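Local coordinates for LIM domain only protein 7 (Homo sapiens, PDB 2EAQ) that carries a PDZ domain that probably binds the C-terminal tails of partner proteins, at residues F21-D26 and E70-A75. Sequence-based numbering, arbitrary orientation.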
loop_
_atom_site.group_PDB
_atom_site.type_symbol
_atom_site.label_atom_id
_atom_site.label_comp_id
_atom_site.label_asym_id
_atom_site.label_seq_id
_atom_site.Cartn_x
_atom_site.Cartn_y
_atom_site.Cartn_z
ATOM N N PHE A 21 -7.131 2.456 -1.632
ATOM C CA PHE A 21 -7.184 1.383 -0.647
ATOM C C PHE A 21 -7.013 2.037 0.741
ATOM O O PHE A 21 -6.544 3.174 0.859
ATOM C CB PHE A 21 -6.055 0.355 -0.918
ATOM C CG PHE A 21 -4.687 0.847 -0.650
ATOM C CD1 PHE A 21 -4.082 0.603 0.563
ATOM C CD2 PHE A 21 -3.968 1.561 -1.629
ATOM C CE1 PHE A 21 -2.783 1.084 0.784
ATOM C CE2 PHE A 21 -2.687 2.034 -1.389
ATOM C CZ PHE A 21 -2.122 1.792 -0.187
ATOM N N THR A 22 -7.465 1.323 1.766
ATOM C CA THR A 22 -7.249 1.760 3.169
ATOM C C THR A 22 -6.461 0.642 3.843
ATOM O O THR A 22 -6.467 -0.525 3.398
ATOM C CB THR A 22 -8.529 1.988 3.936
ATOM O OG1 THR A 22 -9.290 0.790 3.991
ATOM C CG2 THR A 22 -9.361 3.106 3.248
ATOM N N ILE A 23 -5.795 0.987 4.942
ATOM C CA ILE A 23 -4.961 0.049 5.675
ATOM C C ILE A 23 -5.602 -0.375 6.974
ATOM O O ILE A 23 -6.286 0.450 7.653
ATOM C CB ILE A 23 -3.616 0.719 5.965
ATOM C CG1 ILE A 23 -2.867 0.946 4.635
ATOM C CG2 ILE A 23 -2.732 -0.179 6.894
ATOM C CD1 ILE A 23 -1.462 1.530 4.751
ATOM N N LYS A 24 -5.459 -1.664 7.254
ATOM C CA LYS A 24 -5.844 -2.273 8.521
ATOM C C LYS A 24 -4.574 -2.384 9.331
ATOM O O LYS A 24 -3.618 -3.112 8.979
ATOM C CB LYS A 24 -6.413 -3.678 8.337
ATOM C CG LYS A 24 -6.797 -4.273 9.712
ATOM C CD LYS A 24 -7.653 -5.511 9.554
ATOM C CE LYS A 24 -6.737 -6.718 9.564
ATOM N NZ LYS A 24 -7.415 -7.953 10.159
ATOM N N TRP A 25 -4.525 -1.609 10.426
ATOM C CA TRP A 25 -3.418 -1.713 11.362
ATOM C C TRP A 25 -3.707 -2.891 12.268
ATOM O O TRP A 25 -4.733 -2.917 12.991
ATOM C CB TRP A 25 -3.345 -0.415 12.151
ATOM C CG TRP A 25 -2.855 0.709 11.277
ATOM C CD1 TRP A 25 -3.575 1.346 10.296
ATOM C CD2 TRP A 25 -1.549 1.249 11.243
ATOM N NE1 TRP A 25 -2.777 2.262 9.644
ATOM C CE2 TRP A 25 -1.524 2.228 10.199
ATOM C CE3 TRP A 25 -0.362 1.006 11.994
ATOM C CZ2 TRP A 25 -0.392 2.967 9.886
ATOM C CZ3 TRP A 25 0.767 1.759 11.674
ATOM C CH2 TRP A 25 0.744 2.727 10.631
ATOM N N ASP A 26 -2.842 -3.898 12.261
ATOM C CA ASP A 26 -2.991 -5.050 13.136
ATOM C C ASP A 26 -1.566 -5.367 13.577
ATOM O O ASP A 26 -0.971 -6.423 13.238
ATOM C CB ASP A 26 -3.615 -6.231 12.411
ATOM C CG ASP A 26 -4.288 -7.172 13.400
ATOM O OD1 ASP A 26 -4.149 -6.885 14.588
ATOM O OD2 ASP A 26 -4.906 -8.122 12.932
ATOM N N GLU A 70 4.615 9.277 6.571
ATOM C CA GLU A 70 5.264 10.241 5.673
ATOM C C GLU A 70 5.536 9.614 4.313
ATOM O O GLU A 70 5.372 10.286 3.295
ATOM C CB GLU A 70 6.558 10.776 6.312
ATOM C CG GLU A 70 6.204 11.690 7.485
ATOM C CD GLU A 70 7.372 12.150 8.356
ATOM O OE1 GLU A 70 8.507 11.620 8.305
ATOM O OE2 GLU A 70 7.118 13.059 9.189
ATOM N N ALA A 71 5.928 8.340 4.254
ATOM C CA ALA A 71 6.129 7.686 2.944
ATOM C C ALA A 71 4.839 7.533 2.151
ATOM O O ALA A 71 4.819 7.731 0.919
ATOM C CB ALA A 71 6.731 6.342 3.156
ATOM N N MET A 72 3.737 7.274 2.838
ATOM C CA MET A 72 2.448 7.182 2.180
ATOM C C MET A 72 2.051 8.529 1.603
ATOM O O MET A 72 1.605 8.642 0.442
ATOM C CB MET A 72 1.408 6.749 3.199
ATOM C CG MET A 72 1.472 5.288 3.427
ATOM S SD MET A 72 0.631 4.146 2.148
ATOM C CE MET A 72 0.658 4.696 1.098
ATOM N N ALA A 73 2.272 9.623 2.348
ATOM C CA ALA A 73 1.897 10.947 1.832
ATOM C C ALA A 73 2.774 11.319 0.649
ATOM O O ALA A 73 2.322 11.943 -0.311
ATOM C CB ALA A 73 2.062 12.041 2.966
ATOM N N LYS A 74 4.035 10.965 0.726
ATOM C CA LYS A 74 4.950 11.236 -0.374
ATOM C C LYS A 74 4.545 10.464 -1.645
ATOM O O LYS A 74 4.598 11.007 -2.737
ATOM C CB LYS A 74 6.359 10.877 0.088
ATOM C CG LYS A 74 7.414 11.161 -0.991
ATOM C CD LYS A 74 8.801 10.945 -0.408
ATOM C CE LYS A 74 9.881 11.172 -1.442
ATOM N NZ LYS A 74 11.179 10.662 -0.929
ATOM N N ALA A 75 4.106 9.216 -1.513
ATOM C CA ALA A 75 3.695 8.467 -2.693
ATOM C C ALA A 75 2.490 9.149 -3.301
ATOM O O ALA A 75 2.342 9.098 -4.510
ATOM C CB ALA A 75 3.346 6.995 -2.271
#
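Met-72 meets Phe-21 and Ile-23 in a sparse apolar contact across the groove between strand 21-26 and helix 65-78, where PDZ domains typically receive a C-terminal peptide. It offers a worked example of two elements kept well apart and bridged by long side chains: the CA atoms of Ile-23 and Met-72 lie 10.9 Å apart, and only 82 Å² is buried in all. Phe-21 and Ile-23, two positions apart, both reach the helix from one side of the strand. With CD1 anti to CA (chi2 -176°), Ile-23 extends its outermost carbon across the gap, so that CD1 stands 4.2 Å from Met-72 SD. The Phe-21 ring approaches the same sulfur with its CZ, 4.3 Å from Met-72 SD. The terminal methyl of Met-72 is modelled with an unusually short bond to sulfur, so its own place beside the ring is doubtful. Leu-81 of strand 80-88 touches both Phe-21 and Met-72, while Ile-23 touches Ile-52 and Met-72 touches Ile-55, both of strand 51-55. Sulfur and hydrocarbon meet here without directional bonds, leaving an apolar lining consistent with the hydrophobic pocket that PDZ domains use for a ligand's terminal side chain.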